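PDB 4N4B: GH62 arabinofuranosidase, which hydrolyses terminal non-reducing alpha-L-arabinofuranoside residues of alpha-L-arabinosides, probably acting on the arabinose side groups of xylan. Local coordinates for residues L92-L97 and P136-P142; Y101-Q106 and L118-G123; G161-M166 and F178-D182; D213-A217 and R241-W246. All coordinates share one frame; numbering follows the deposited sequence.

Overall arrangement
All four contacts belong to the five-bladed beta-propeller, and follow one another along the chain except that contact 2 falls between the two segments of contact 1. Contact 1 joins loops at the periphery, about 20 Å from the chain centre; contact 2, its centre 12 Å from that of contact 1, pairs the two inner strands 103-110 and 115-121 of one blade. Contact 3 pairs strands 164-170 and 174-180 of the next blade, and contact 4 spans strands 216-222 and 241-248 of the one after. The centres of contacts 2 and 3 are 11 Å apart, those of contacts 3 and 4 12 Å. Gln-121, Asp-165 and Ala-217 connect these blades close to His-285, a calcium-binding residue, near the propeller axis.

Contact 1 (L92-L97 and P136-P142); sequences LDQAPL and PKGWTAP
Leu-92 meets Pro-136 and Trp-139 where two outer loops of the five-bladed propeller come together, one leading from strand 90-91 into the next blade and the other preceding that blade's outermost strand, 143-144. The Leu-92 and Pro-136 side chains cross at about a right angle, with CD2 of Leu-92 3.8 Å from CB of Pro-136. Against Trp-139 the leucine runs aslant, its two methyls near CD1 of the indole. With CG beside the backbone N (chi1 -58°), Leu-92 brings this branched end to both partners. Pro-136 O lies in the indole plane, at the ring's edge, while Phe-62 meets the same ring with its plane roughly perpendicular.

Ala-95 points its CB toward the other loop, 3.5 Å from each of Pro-136 O, Lys-137 O and Trp-139 O, a methyl among carbonyls. Pro-96 follows, its CD 3.2 Å from Lys-137 O and equally near Trp-139 O. CD1 of Leu-97 packs loosely near CB of Trp-139, and its side chain also rests on Tyr-120 of the neighbouring strand. One hydrogen bond fastens the two loops: Leu-97 N donates to Trp-139 O at 3.0 Å, the N-H bent to 142° and the donor tilted 34° from the carbonyl plane.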
# COMPACT_ATOMS: atom_id res chain seq x y z
N LEU A 92 11.43 -0.86 13.08
CA LEU A 92 10.98 0.43 13.58
C LEU A 92 10.54 0.41 15.03
O LEU A 92 10.36 1.43 15.61
CB LEU A 92 9.90 1.04 12.68
CG LEU A 92 10.25 1.26 11.21
CD1 LEU A 92 9.23 2.23 10.62
CD2 LEU A 92 11.68 1.84 11.03
N ASP A 93 10.45 -0.78 15.59
CA ASP A 93 10.21 -0.85 17.04
C ASP A 93 11.38 -0.32 17.86
O ASP A 93 11.22 -0.11 19.06
CB ASP A 93 9.74 -2.22 17.52
CG ASP A 93 10.75 -3.31 17.39
OD1 ASP A 93 11.91 -3.06 17.08
OD2 ASP A 93 10.37 -4.50 17.62
N GLN A 94 12.53 -0.05 17.21
CA GLN A 94 13.68 0.58 17.84
C GLN A 94 13.58 2.09 17.83
O GLN A 94 14.36 2.74 18.55
CB GLN A 94 14.97 0.12 17.14
CG GLN A 94 15.13 -1.40 17.12
CD GLN A 94 15.10 -2.01 18.49
OE1 GLN A 94 14.13 -2.71 18.97
NE2 GLN A 94 16.13 -1.75 19.17
N ALA A 95 12.68 2.67 17.12
CA ALA A 95 12.34 4.08 17.13
C ALA A 95 11.31 4.37 18.23
O ALA A 95 10.67 3.43 18.72
CB ALA A 95 11.76 4.52 15.79
N PRO A 96 11.02 5.65 18.46
CA PRO A 96 9.92 5.94 19.35
C PRO A 96 8.61 5.35 18.87
O PRO A 96 7.73 5.06 19.72
CB PRO A 96 9.94 7.42 19.37
CG PRO A 96 11.38 7.82 19.28
CD PRO A 96 11.88 6.85 18.21
N LEU A 97 8.45 5.16 17.59
CA LEU A 97 7.28 4.42 16.97
C LEU A 97 7.05 3.14 17.78
O LEU A 97 5.88 2.90 18.18
CB LEU A 97 7.59 4.12 15.57
CG LEU A 97 6.45 3.45 14.75
CD1 LEU A 97 6.50 3.89 13.32
CD2 LEU A 97 6.59 1.92 14.88
N PRO A 136 16.06 5.18 10.49
CA PRO A 136 14.89 4.37 10.94
C PRO A 136 14.70 4.53 12.40
O PRO A 136 13.62 4.11 12.90
CB PRO A 136 15.27 2.95 10.58
CG PRO A 136 16.77 3.00 10.47
CD PRO A 136 17.16 4.34 9.99
N LYS A 137 15.58 5.05 13.24
CA LYS A 137 15.36 5.32 14.61
C LYS A 137 14.64 6.62 14.90
O LYS A 137 14.32 6.86 16.07
CB LYS A 137 16.67 5.25 15.40
CG LYS A 137 17.33 3.86 15.32
CD LYS A 137 18.52 3.72 16.22
CE LYS A 137 18.09 3.13 17.51
NZ LYS A 137 19.27 3.13 18.44
N GLY A 138 14.39 7.41 13.90
CA GLY A 138 13.83 8.74 14.06
C GLY A 138 12.34 8.87 14.02
O GLY A 138 11.79 9.92 14.29
N TRP A 139 11.60 7.79 13.74
CA TRP A 139 10.15 7.90 13.55
C TRP A 139 9.47 8.10 14.92
O TRP A 139 9.69 7.34 15.87
CB TRP A 139 9.70 6.62 12.86
CG TRP A 139 10.15 6.50 11.47
CD1 TRP A 139 11.25 5.81 10.99
CD2 TRP A 139 9.66 7.28 10.35
NE1 TRP A 139 11.40 6.07 9.66
CE2 TRP A 139 10.47 6.98 9.23
CE3 TRP A 139 8.63 8.21 10.21
CZ2 TRP A 139 10.23 7.58 8.01
CZ3 TRP A 139 8.40 8.76 9.00
CH2 TRP A 139 9.20 8.47 7.91
N THR A 140 8.61 9.09 14.95
CA THR A 140 7.95 9.45 16.21
C THR A 140 6.96 8.36 16.74
O THR A 140 6.48 7.51 15.93
CB THR A 140 7.18 10.76 16.04
OG1 THR A 140 6.29 10.65 14.93
CG2 THR A 140 8.06 11.97 15.84
N ALA A 141 6.65 8.48 18.02
CA ALA A 141 5.52 7.69 18.51
C ALA A 141 4.31 8.09 17.74
O ALA A 141 4.12 9.26 17.38
CB ALA A 141 5.35 7.97 19.96
N PRO A 142 3.39 7.14 17.50
CA PRO A 142 2.17 7.47 16.70
C PRO A 142 1.31 8.56 17.30
O PRO A 142 1.19 8.66 18.50
CB PRO A 142 1.38 6.17 16.66
CG PRO A 142 1.90 5.41 17.78
CD PRO A 142 3.37 5.74 17.89

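Contact 2 (Y101-Q106 and L118-G123)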
# COMPACT_ATOMS: atom_id res chain seq x y z
N TYR A 101 1.11 -2.91 18.03
CA TYR A 101 0.51 -3.19 16.74
C TYR A 101 0.72 -2.04 15.78
O TYR A 101 0.25 -1.01 16.02
CB TYR A 101 -1.00 -3.48 16.93
CG TYR A 101 -1.81 -3.64 15.68
CD1 TYR A 101 -1.35 -4.32 14.59
CD2 TYR A 101 -3.05 -3.10 15.62
CE1 TYR A 101 -2.13 -4.49 13.47
CE2 TYR A 101 -3.83 -3.27 14.51
CZ TYR A 101 -3.34 -3.94 13.43
OH TYR A 101 -4.13 -4.12 12.33
N ARG A 102 1.46 -2.29 14.70
CA ARG A 102 1.58 -1.34 13.61
C ARG A 102 1.65 -2.12 12.38
O ARG A 102 2.34 -3.17 12.30
CB ARG A 102 2.84 -0.46 13.71
CG ARG A 102 2.94 0.51 14.88
CD ARG A 102 3.61 -0.10 16.08
NE ARG A 102 3.81 0.84 17.17
CZ ARG A 102 2.88 1.33 17.97
NH1 ARG A 102 1.64 0.84 17.88
NH2 ARG A 102 3.18 2.17 18.94
N ALA A 103 0.94 -1.75 11.29
CA ALA A 103 0.95 -2.46 10.03
C ALA A 103 0.63 -1.60 8.88
O ALA A 103 -0.07 -0.56 8.98
CB ALA A 103 -0.02 -3.64 10.14
N ALA A 104 1.09 -2.01 7.72
CA ALA A 104 0.71 -1.53 6.39
C ALA A 104 1.00 -0.06 6.20
O ALA A 104 0.12 0.82 6.21
CB ALA A 104 -0.80 -1.83 6.12
N PRO A 105 2.28 0.27 6.07
CA PRO A 105 2.78 1.63 5.99
C PRO A 105 2.65 2.26 4.62
O PRO A 105 2.58 1.60 3.57
CB PRO A 105 4.20 1.49 6.38
CG PRO A 105 4.61 0.18 5.80
CD PRO A 105 3.40 -0.73 5.93
N GLN A 106 2.69 3.61 4.63
CA GLN A 106 2.72 4.46 3.43
C GLN A 106 3.68 5.61 3.76
O GLN A 106 3.48 6.29 4.75
CB GLN A 106 1.36 5.01 3.02
CG GLN A 106 1.38 5.88 1.81
CD GLN A 106 0.21 6.86 1.76
OE1 GLN A 106 -0.34 7.26 2.80
NE2 GLN A 106 -0.07 7.31 0.56
N LEU A 118 4.95 8.75 7.75
CA LEU A 118 4.67 7.34 7.64
C LEU A 118 3.27 7.10 8.22
O LEU A 118 3.08 7.34 9.37
CB LEU A 118 5.74 6.56 8.36
CG LEU A 118 5.80 5.01 8.04
CD1 LEU A 118 6.36 4.83 6.64
CD2 LEU A 118 6.63 4.31 9.10
N VAL A 119 2.36 6.72 7.31
CA VAL A 119 0.96 6.46 7.67
C VAL A 119 0.80 4.98 7.79
O VAL A 119 1.33 4.22 6.98
CB VAL A 119 0.08 7.06 6.59
CG1 VAL A 119 -1.40 6.68 6.70
CG2 VAL A 119 0.19 8.62 6.64
N TYR A 120 0.04 4.52 8.78
CA TYR A 120 -0.11 3.09 9.10
C TYR A 120 -1.27 2.93 10.07
O TYR A 120 -1.91 3.85 10.47
CB TYR A 120 1.22 2.50 9.67
CG TYR A 120 1.74 3.22 10.82
CD1 TYR A 120 2.64 4.28 10.67
CD2 TYR A 120 1.44 2.88 12.12
CE1 TYR A 120 3.10 4.93 11.79
CE2 TYR A 120 1.89 3.55 13.27
CZ TYR A 120 2.74 4.59 13.09
OH TYR A 120 3.27 5.24 14.19
N GLN A 121 -1.59 1.68 10.35
CA GLN A 121 -2.67 1.34 11.26
C GLN A 121 -2.14 0.86 12.60
O GLN A 121 -1.09 0.19 12.67
CB GLN A 121 -3.61 0.33 10.65
CG GLN A 121 -3.01 -1.08 10.62
CD GLN A 121 -3.46 -1.83 9.42
OE1 GLN A 121 -3.54 -1.33 8.30
NE2 GLN A 121 -3.76 -3.13 9.59
N ASN A 122 -2.88 1.12 13.65
CA ASN A 122 -2.54 0.67 14.97
C ASN A 122 -3.84 0.27 15.76
O ASN A 122 -3.80 0.22 16.97
CB ASN A 122 -1.75 1.64 15.81
CG ASN A 122 -2.57 2.83 16.26
OD1 ASN A 122 -3.59 3.12 15.63
ND2 ASN A 122 -2.09 3.52 17.27
N GLY A 123 -4.92 0.00 15.01
CA GLY A 123 -6.28 -0.06 15.64
C GLY A 123 -7.05 1.19 15.36
O GLY A 123 -8.27 1.13 15.24
O HOH W 1 -2.44 1.03 7.26
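Backbone hydrogen bonds tie Ala-103 to Gln-121 and Gln-106 to Val-119, antiparallel hydrogen-bonded pairs. Gln-121 N to Ala-103 O is nearly straight at 177°, Gln-106 N to Val-119 O bent. The register slips by one between them at a beta bulge.

Among side-chain bonds, NE2 of Gln-121 donates to OH of Tyr-101 at 2.9 Å; the hydroxyl lies close to the amide plane, and ring and amide stand 77° apart. With Gln-121 CG between its backbone N and carbonyl carbon (chi1 75°), a bend at chi2 carries the amide there. OE1 takes the N-H of Asp-165 in the next blade, and water 1 joins it to Ala-104 O. A phenylalanine in place of Tyr-101 would probably leave NE2 of Gln-121 without its hydroxyl mate and the amide less firmly oriented. Arg-102 NH1 bonds Tyr-101 O from above the carbonyl plane and NH2 bonds Leu-97 O.

In apolar contact, Arg-102 CG lies 3.6 Å from Tyr-120 CE2, the side chains alongside, and Pro-105 CB touches Leu-118 CD1.

This is the bulged inner hairpin of a propeller blade, its Gln-121 amide binding Tris, probably a crystallisation additive, near the calcium ligand His-285.

Contact 3 (G161-M166 and F178-D182)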
# COMPACT_ATOMS: atom_id res chain seq x y z
N GLY A 161 -15.32 -7.48 10.13
CA GLY A 161 -14.01 -7.03 9.52
C GLY A 161 -13.13 -6.30 10.54
O GLY A 161 -13.25 -6.34 11.74
N TYR A 162 -12.15 -5.59 9.94
CA TYR A 162 -11.02 -4.98 10.64
C TYR A 162 -10.70 -3.68 9.84
O TYR A 162 -10.79 -3.64 8.64
CB TYR A 162 -9.74 -5.86 10.59
CG TYR A 162 -9.97 -7.15 11.26
CD1 TYR A 162 -9.76 -7.22 12.57
CD2 TYR A 162 -10.46 -8.22 10.54
CE1 TYR A 162 -9.97 -8.45 13.26
CE2 TYR A 162 -10.70 -9.46 11.18
CZ TYR A 162 -10.47 -9.51 12.53
OH TYR A 162 -10.70 -10.75 13.10
N TRP A 163 -10.39 -2.63 10.60
CA TRP A 163 -10.09 -1.34 10.05
C TRP A 163 -8.60 -1.26 9.69
O TRP A 163 -7.77 -1.28 10.51
CB TRP A 163 -10.48 -0.28 11.08
CG TRP A 163 -10.43 1.14 10.59
CD1 TRP A 163 -10.50 1.59 9.33
CD2 TRP A 163 -10.36 2.30 11.41
NE1 TRP A 163 -10.46 2.96 9.30
CE2 TRP A 163 -10.38 3.41 10.58
CE3 TRP A 163 -10.31 2.50 12.79
CZ2 TRP A 163 -10.35 4.69 11.07
CZ3 TRP A 163 -10.24 3.78 13.25
CH2 TRP A 163 -10.26 4.84 12.41
N VAL A 164 -8.36 -1.18 8.40
CA VAL A 164 -7.04 -1.46 7.84
C VAL A 164 -6.72 -0.56 6.66
O VAL A 164 -7.54 0.04 6.07
CB VAL A 164 -6.91 -2.94 7.39
CG1 VAL A 164 -7.15 -3.87 8.57
CG2 VAL A 164 -7.85 -3.27 6.23
N ASP A 165 -5.43 -0.51 6.37
CA ASP A 165 -4.88 -0.05 5.13
C ASP A 165 -5.13 1.43 4.79
O ASP A 165 -5.81 1.77 3.91
CB ASP A 165 -5.25 -1.03 4.01
CG ASP A 165 -4.72 -2.45 4.27
OD1 ASP A 165 -3.88 -2.56 5.13
OD2 ASP A 165 -5.12 -3.35 3.61
N MET A 166 -4.44 2.25 5.57
CA MET A 166 -4.56 3.69 5.58
C MET A 166 -3.73 4.35 4.48
O MET A 166 -2.63 4.04 4.29
CB MET A 166 -4.17 4.24 6.96
CG MET A 166 -4.69 3.44 8.12
SD MET A 166 -6.52 3.46 8.16
CE MET A 166 -6.84 2.30 9.54
N PHE A 178 -7.91 7.59 3.05
CA PHE A 178 -8.66 6.41 2.63
C PHE A 178 -8.42 5.25 3.58
O PHE A 178 -7.29 5.15 4.15
CB PHE A 178 -8.34 5.98 1.26
CG PHE A 178 -8.78 6.91 0.19
CD1 PHE A 178 -8.05 8.02 -0.17
CD2 PHE A 178 -9.96 6.62 -0.52
CE1 PHE A 178 -8.53 8.82 -1.26
CE2 PHE A 178 -10.40 7.43 -1.57
CZ PHE A 178 -9.70 8.56 -1.86
N SER A 179 -9.36 4.35 3.80
CA SER A 179 -9.20 3.17 4.63
C SER A 179 -10.24 2.17 4.30
O SER A 179 -11.23 2.46 3.58
CB SER A 179 -9.24 3.54 6.10
OG SER A 179 -10.54 4.02 6.53
N SER A 180 -10.03 0.92 4.66
CA SER A 180 -10.91 -0.19 4.33
C SER A 180 -11.32 -0.85 5.65
O SER A 180 -10.81 -0.68 6.72
CB SER A 180 -10.14 -1.25 3.53
OG SER A 180 -9.77 -0.77 2.25
N ASP A 181 -12.38 -1.65 5.53
CA ASP A 181 -12.92 -2.43 6.67
C ASP A 181 -12.91 -3.94 6.52
O ASP A 181 -13.42 -4.62 7.36
CB ASP A 181 -14.32 -1.98 7.13
CG ASP A 181 -15.39 -2.06 6.05
OD1 ASP A 181 -15.15 -2.60 4.98
OD2 ASP A 181 -16.47 -1.57 6.33
N ASP A 182 -12.34 -4.44 5.43
CA ASP A 182 -12.34 -5.87 5.16
C ASP A 182 -13.78 -6.37 5.05
O ASP A 182 -14.06 -7.55 5.29
CB ASP A 182 -11.60 -6.63 6.26
CG ASP A 182 -10.12 -6.76 5.97
OD1 ASP A 182 -9.66 -6.22 4.94
OD2 ASP A 182 -9.41 -7.40 6.77
O HOH W 2 -7.33 0.46 1.87
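Ser-180 O is approached by three groups from Trp-163 and Val-164. Val-164 N donates to it at 3.0 Å, tilted 33° from the carbonyl plane; CA of Trp-163 makes a C-H...O contact; and CD1 of the Trp-163 indole points its edge there at 3.5 Å. The return bond, from Ser-180 N to Val-164 O, is nearly straight at 170°. Further out, Tyr-162 N bonds Asp-181 O from above the carbonyl plane.

Trp-163 folds across to the other strand because its CG stands opposite the backbone N (chi1 -171°). NE1 then donates to OG of Ser-179 at 3.0 Å, with the oxygen in the ring plane. Met-166 CE lies 3.6 Å above one indole face, toward the rim, and its SD is 3.4 Å from Ser-179 CB. An alanine at Trp-163 would leave Ser-179 OG without its indole N-H and is likely to open a gap beside the Met-166 methyl.

Val-164 CG2 touches OD1 of Asp-182 at 3.7 Å. Asp-165 OD2 accepts a hydrogen bond from Ala-217 N of the next blade and binds Tris, probably a crystallisation additive.

Here the innermost two strands of a propeller blade form a hairpin, placing Asp-165 beside His-285 in the central pocket.

Contact 4 (D213-A217 and R241-W246)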
# COMPACT_ATOMS: atom_id res chain seq x y z
N ASP A 213 -14.82 -8.32 -3.44
CA ASP A 213 -14.54 -7.52 -4.59
C ASP A 213 -13.89 -6.11 -4.26
O ASP A 213 -13.51 -5.42 -5.19
CB ASP A 213 -15.84 -7.33 -5.46
CG ASP A 213 -16.15 -8.55 -6.28
OD1 ASP A 213 -15.31 -9.46 -6.37
OD2 ASP A 213 -17.32 -8.63 -6.77
N LEU A 214 -13.89 -5.72 -3.00
CA LEU A 214 -13.35 -4.44 -2.65
C LEU A 214 -12.77 -4.56 -1.25
O LEU A 214 -13.23 -3.97 -0.28
CB LEU A 214 -14.43 -3.36 -2.73
CG LEU A 214 -13.88 -1.95 -2.75
CD1 LEU A 214 -13.39 -1.61 -4.12
CD2 LEU A 214 -14.99 -0.97 -2.33
N PHE A 215 -11.75 -5.37 -1.13
CA PHE A 215 -11.40 -5.91 0.15
C PHE A 215 -10.49 -4.99 1.03
O PHE A 215 -10.85 -4.60 2.12
CB PHE A 215 -10.81 -7.36 0.03
CG PHE A 215 -10.65 -8.10 1.31
CD1 PHE A 215 -11.74 -8.31 2.11
CD2 PHE A 215 -9.47 -8.61 1.70
CE1 PHE A 215 -11.62 -8.98 3.32
CE2 PHE A 215 -9.33 -9.32 2.87
CZ PHE A 215 -10.40 -9.53 3.70
N GLU A 216 -9.31 -4.69 0.49
CA GLU A 216 -8.30 -3.93 1.27
C GLU A 216 -7.26 -3.47 0.32
O GLU A 216 -7.33 -3.48 -0.87
CB GLU A 216 -7.81 -4.76 2.45
CG GLU A 216 -6.94 -5.90 2.08
CD GLU A 216 -6.68 -6.89 3.19
OE1 GLU A 216 -7.13 -6.74 4.33
OE2 GLU A 216 -5.92 -7.87 2.95
N ALA A 217 -6.21 -2.88 0.95
CA ALA A 217 -4.94 -2.51 0.27
C ALA A 217 -5.10 -1.48 -0.81
O ALA A 217 -4.60 -1.60 -1.93
CB ALA A 217 -4.27 -3.76 -0.20
N ARG A 241 -5.58 -13.61 -4.40
CA ARG A 241 -5.62 -12.16 -4.38
C ARG A 241 -5.28 -11.58 -5.76
O ARG A 241 -4.47 -12.13 -6.52
CB ARG A 241 -4.63 -11.65 -3.37
CG ARG A 241 -4.79 -12.16 -1.94
CD ARG A 241 -6.21 -11.98 -1.45
NE ARG A 241 -6.33 -12.35 -0.05
CZ ARG A 241 -6.38 -11.52 0.98
NH1 ARG A 241 -6.13 -10.21 0.81
NH2 ARG A 241 -6.57 -12.02 2.21
N TRP A 242 -5.91 -10.46 -6.08
CA TRP A 242 -5.68 -9.74 -7.30
C TRP A 242 -6.06 -8.28 -7.11
O TRP A 242 -6.65 -7.91 -6.09
CB TRP A 242 -6.46 -10.35 -8.46
CG TRP A 242 -7.95 -10.35 -8.38
CD1 TRP A 242 -8.72 -10.99 -7.42
CD2 TRP A 242 -8.83 -9.57 -9.17
NE1 TRP A 242 -10.06 -10.75 -7.69
CE2 TRP A 242 -10.15 -9.89 -8.76
CE3 TRP A 242 -8.66 -8.72 -10.26
CZ2 TRP A 242 -11.27 -9.31 -9.35
CZ3 TRP A 242 -9.78 -8.21 -10.90
CH2 TRP A 242 -11.08 -8.51 -10.43
N PHE A 243 -5.74 -7.45 -8.09
CA PHE A 243 -6.00 -6.00 -8.04
C PHE A 243 -7.01 -5.60 -9.14
O PHE A 243 -6.87 -5.94 -10.32
CB PHE A 243 -4.71 -5.19 -8.20
CG PHE A 243 -3.98 -5.09 -6.90
CD1 PHE A 243 -4.28 -4.15 -5.92
CD2 PHE A 243 -3.00 -6.05 -6.63
CE1 PHE A 243 -3.56 -4.15 -4.70
CE2 PHE A 243 -2.35 -6.02 -5.43
CZ PHE A 243 -2.67 -5.11 -4.47
N ARG A 244 -7.89 -4.71 -8.68
CA ARG A 244 -8.84 -3.99 -9.55
C ARG A 244 -8.47 -2.53 -9.56
O ARG A 244 -7.85 -1.99 -8.65
CB ARG A 244 -10.19 -4.11 -8.87
CG ARG A 244 -10.67 -5.50 -8.67
CD ARG A 244 -12.08 -5.62 -8.09
NE ARG A 244 -13.08 -5.20 -9.09
CZ ARG A 244 -14.25 -4.70 -8.79
NH1 ARG A 244 -14.62 -4.49 -7.57
NH2 ARG A 244 -15.05 -4.36 -9.79
N SER A 245 -8.82 -1.87 -10.67
CA SER A 245 -8.46 -0.47 -10.93
C SER A 245 -9.61 0.36 -11.53
O SER A 245 -10.51 -0.15 -12.27
CB SER A 245 -7.32 -0.41 -11.89
OG SER A 245 -7.52 -1.00 -13.16
N TRP A 246 -9.55 1.63 -11.17
CA TRP A 246 -10.53 2.65 -11.62
C TRP A 246 -9.75 3.93 -11.81
O TRP A 246 -8.65 4.19 -11.29
CB TRP A 246 -11.57 2.92 -10.56
CG TRP A 246 -12.48 1.81 -10.18
CD1 TRP A 246 -13.85 1.62 -10.52
CD2 TRP A 246 -12.22 0.70 -9.29
NE1 TRP A 246 -14.33 0.56 -9.98
CE2 TRP A 246 -13.39 -0.08 -9.19
CE3 TRP A 246 -11.08 0.31 -8.54
CZ2 TRP A 246 -13.51 -1.18 -8.34
CZ3 TRP A 246 -11.15 -0.77 -7.75
CH2 TRP A 246 -12.34 -1.52 -7.64
O HOH W 3 -12.99 -10.77 -6.56
O HOH W 4 -6.10 -10.08 4.40
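The Arg-244 guanidinium carries CZ2 of Trp-246 3.5 Å above one face, toward the rim, and Asp-213 O at its edge near the plane, bonded to NH1 at 2.8 Å. Asp-209 makes a salt bridge to the same NH1. Arg-241 holds Glu-216 OE2 and water 4 at its edge, in plane. Its NH1 lies 3.8 Å from CD2 of Phe-215, at the phenyl edge, the planes 82° apart. The Phe-243 edge, at CE1, faces Ala-217 O.

The Arg-241 to Glu-216 salt bridge is long, 3.2 Å from NH1 to OE2, but straight at 165°; the nitrogen meets the carboxylate from above its plane. Water 4 donates to OE2 at 2.6 Å and accepts from NH2. A bend at chi2 (-51°) turns Arg-241 to this carboxylate, and Glu-233 salt-bridges the same NH1. Water 3 connects Asp-213 OD1 with Trp-242 NE1, and CD1 of Leu-214 packs on CH2 of Trp-246 at 3.7 Å.

Strand 228-235 lies between, with a classic beta bulge at Phe-215 and Glu-216 opposite Glu-233; the side chains join the third strand of a propeller blade to the start of the first and the chain before it, beside the central pocket where Tris is bound.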